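Local coordinates for putative LacI-family transcriptional regulator (PDB 3GBV), which is probably a DNA-binding transcriptional repressor or activator of the LacI family, with a periplasmic-binding-protein-like domain likely to bind a small effector, at residues I140-H145 and E176-A181. Sequence-based numbering, arbitrary orientation.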
loop_
_atom_site.group_PDB
_atom_site.type_symbol
_atom_site.label_atom_id
_atom_site.label_comp_id
_atom_site.label_asym_id
_atom_site.label_seq_id
_atom_site.Cartn_x
_atom_site.Cartn_y
_atom_site.Cartn_z
ATOM N N ILE A 140 21.347 7.696 -10.006
ATOM C CA ILE A 140 20.428 6.695 -10.515
ATOM C C ILE A 140 21.283 5.478 -10.844
ATOM O O ILE A 140 22.295 5.604 -11.535
ATOM C CB ILE A 140 19.755 7.144 -11.825
ATOM C CG1 ILE A 140 18.876 8.370 -11.578
ATOM C CG2 ILE A 140 18.955 5.982 -12.407
ATOM C CD1 ILE A 140 18.359 9.002 -12.838
ATOM N N PHE A 141 20.881 4.310 -10.351
ATOM C CA PHE A 141 21.601 3.074 -10.617
ATOM C C PHE A 141 20.853 2.274 -11.680
ATOM O O PHE A 141 19.636 2.062 -11.574
ATOM C CB PHE A 141 21.703 2.227 -9.347
ATOM C CG PHE A 141 22.596 2.810 -8.294
ATOM C CD1 PHE A 141 23.986 2.727 -8.414
ATOM C CD2 PHE A 141 22.054 3.445 -7.180
ATOM C CE1 PHE A 141 24.825 3.271 -7.436
ATOM C CE2 PHE A 141 22.881 3.992 -6.198
ATOM C CZ PHE A 141 24.268 3.905 -6.326
ATOM N N ARG A 142 21.580 1.830 -12.701
ATOM C CA ARG A 142 20.988 1.034 -13.763
ATOM C C ARG A 142 21.820 -0.201 -13.996
ATOM O O ARG A 142 22.954 -0.309 -13.522
ATOM C CB ARG A 142 20.941 1.782 -15.097
ATOM C CG ARG A 142 20.212 3.095 -15.112
ATOM C CD ARG A 142 19.955 3.497 -16.559
ATOM N NE ARG A 142 19.620 4.907 -16.689
ATOM C CZ ARG A 142 20.518 5.864 -16.887
ATOM N NH1 ARG A 142 21.806 5.557 -16.988
ATOM N NH2 ARG A 142 20.134 7.131 -16.968
ATOM N N LYS A 143 21.240 -1.131 -14.737
ATOM C CA LYS A 143 21.937 -2.339 -15.111
ATOM C C LYS A 143 21.495 -2.712 -16.517
ATOM O O LYS A 143 20.398 -3.237 -16.729
ATOM C CB LYS A 143 21.665 -3.483 -14.148
ATOM C CG LYS A 143 22.853 -4.414 -14.134
ATOM C CD LYS A 143 22.629 -5.715 -13.409
ATOM C CE LYS A 143 23.895 -6.541 -13.532
ATOM N NZ LYS A 143 23.927 -7.702 -12.616
ATOM N N ILE A 144 22.380 -2.442 -17.468
ATOM C CA ILE A 144 22.105 -2.675 -18.874
ATOM C C ILE A 144 22.701 -3.932 -19.490
ATOM O O ILE A 144 23.713 -4.461 -19.027
ATOM C CB ILE A 144 22.577 -1.472 -19.698
ATOM C CG1 ILE A 144 24.098 -1.346 -19.602
ATOM C CG2 ILE A 144 21.937 -0.198 -19.164
ATOM C CD1 ILE A 144 24.670 -0.229 -20.432
ATOM N N HIS A 145 22.036 -4.405 -20.539
ATOM C CA HIS A 145 22.474 -5.577 -21.288
ATOM C C HIS A 145 22.622 -5.088 -22.720
ATOM O O HIS A 145 21.770 -4.349 -23.212
ATOM C CB HIS A 145 21.426 -6.700 -21.263
ATOM C CG HIS A 145 21.034 -7.148 -19.888
ATOM N ND1 HIS A 145 20.747 -8.464 -19.590
ATOM C CD2 HIS A 145 20.846 -6.453 -18.741
ATOM C CE1 HIS A 145 20.399 -8.560 -18.319
ATOM N NE2 HIS A 145 20.450 -7.354 -17.779
ATOM N N GLU A 176 24.794 9.136 -12.798
ATOM C CA GLU A 176 24.318 7.869 -13.321
ATOM C C GLU A 176 25.434 6.837 -13.248
ATOM O O GLU A 176 26.594 7.155 -13.489
ATOM C CB GLU A 176 23.883 8.035 -14.777
ATOM C CG GLU A 176 22.757 9.024 -14.991
ATOM C CD GLU A 176 22.627 9.445 -16.448
ATOM O OE1 GLU A 176 23.461 10.259 -16.895
ATOM O OE2 GLU A 176 21.701 8.961 -17.142
ATOM N N LEU A 177 25.084 5.608 -12.894
ATOM C CA LEU A 177 26.060 4.537 -12.833
ATOM C C LEU A 177 25.439 3.353 -13.539
ATOM O O LEU A 177 24.419 2.825 -13.096
ATOM C CB LEU A 177 26.390 4.155 -11.391
ATOM C CG LEU A 177 27.331 2.946 -11.307
ATOM C CD1 LEU A 177 28.681 3.295 -11.922
ATOM C CD2 LEU A 177 27.505 2.525 -9.867
ATOM N N ASN A 178 26.049 2.943 -14.644
ATOM C CA ASN A 178 25.536 1.820 -15.403
ATOM C C ASN A 178 26.341 0.566 -15.156
ATOM O O ASN A 178 27.545 0.529 -15.411
ATOM C CB ASN A 178 25.549 2.128 -16.903
ATOM C CG ASN A 178 24.629 3.261 -17.266
ATOM O OD1 ASN A 178 23.420 3.167 -17.085
ATOM N ND2 ASN A 178 25.193 4.342 -17.773
ATOM N N LEU A 179 25.671 -0.457 -14.641
ATOM C CA LEU A 179 26.308 -1.739 -14.407
ATOM C C LEU A 179 26.043 -2.523 -15.693
ATOM O O LEU A 179 25.113 -2.206 -16.436
ATOM C CB LEU A 179 25.667 -2.440 -13.206
ATOM C CG LEU A 179 25.683 -1.654 -11.887
ATOM C CD1 LEU A 179 24.878 -2.403 -10.830
ATOM C CD2 LEU A 179 27.119 -1.438 -11.423
ATOM N N HIS A 180 26.853 -3.532 -15.977
ATOM C CA HIS A 180 26.641 -4.301 -17.194
ATOM C C HIS A 180 26.397 -5.778 -16.946
ATOM O O HIS A 180 27.131 -6.415 -16.198
ATOM C CB HIS A 180 27.835 -4.126 -18.128
ATOM C CG HIS A 180 28.045 -2.713 -18.572
ATOM N ND1 HIS A 180 28.551 -1.740 -17.738
ATOM C CD2 HIS A 180 27.803 -2.107 -19.756
ATOM C CE1 HIS A 180 28.613 -0.593 -18.391
ATOM N NE2 HIS A 180 28.164 -0.790 -19.617
ATOM N N ALA A 181 25.359 -6.321 -17.572
ATOM C CA ALA A 181 25.042 -7.737 -17.419
ATOM C C ALA A 181 25.941 -8.603 -18.309
ATOM O O ALA A 181 26.405 -9.657 -17.878
ATOM C CB ALA A 181 23.589 -7.985 -17.751
#
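Strand 140-144 pairs in parallel with strand 176-180 through five backbone hydrogen bonds, running from Leu177 N to Ile140 O through to Ala181 N to Ile144 O (2.9 Å). Ile140, Arg142 and Ile144 share one face of the sheet with Glu176, Asn178 and His180. There the Arg142 chain runs extended from CG to NE and places its guanidinium between two partners. Arg142 NH1 donates to Asn178 OD1 at 2.9 Å, with the amide and guanidinium nearly coplanar (17°). Arg142 NH2 makes a salt bridge to Glu176 OE2, whose carboxylate is turned steeply to the guanidinium plane (74°). Glu158 also pairs with Arg142 NH2, and Arg162 with Glu176 OE2; both come from helix 152-168, on this face. Further along, Ile144 CD1 lies 3.6 Å from His180 NE2. On the other face, Leu177 CD2 meets the edge of the Phe141 ring, 3.7 Å from Phe141 CE1. Lys143 CG packs on Leu179 CB at 3.6 Å, and Lys143 NZ forms a salt bridge with Asp187. Leu177 and Leu179 touch helix 187-197; Phe141, Lys143 and Leu179 touch helix 212-220. The strands form a right-handed beta-alpha-beta crossover through helix 152-168, with 173-180 outermost within this chain and 203-206 beyond 137-144.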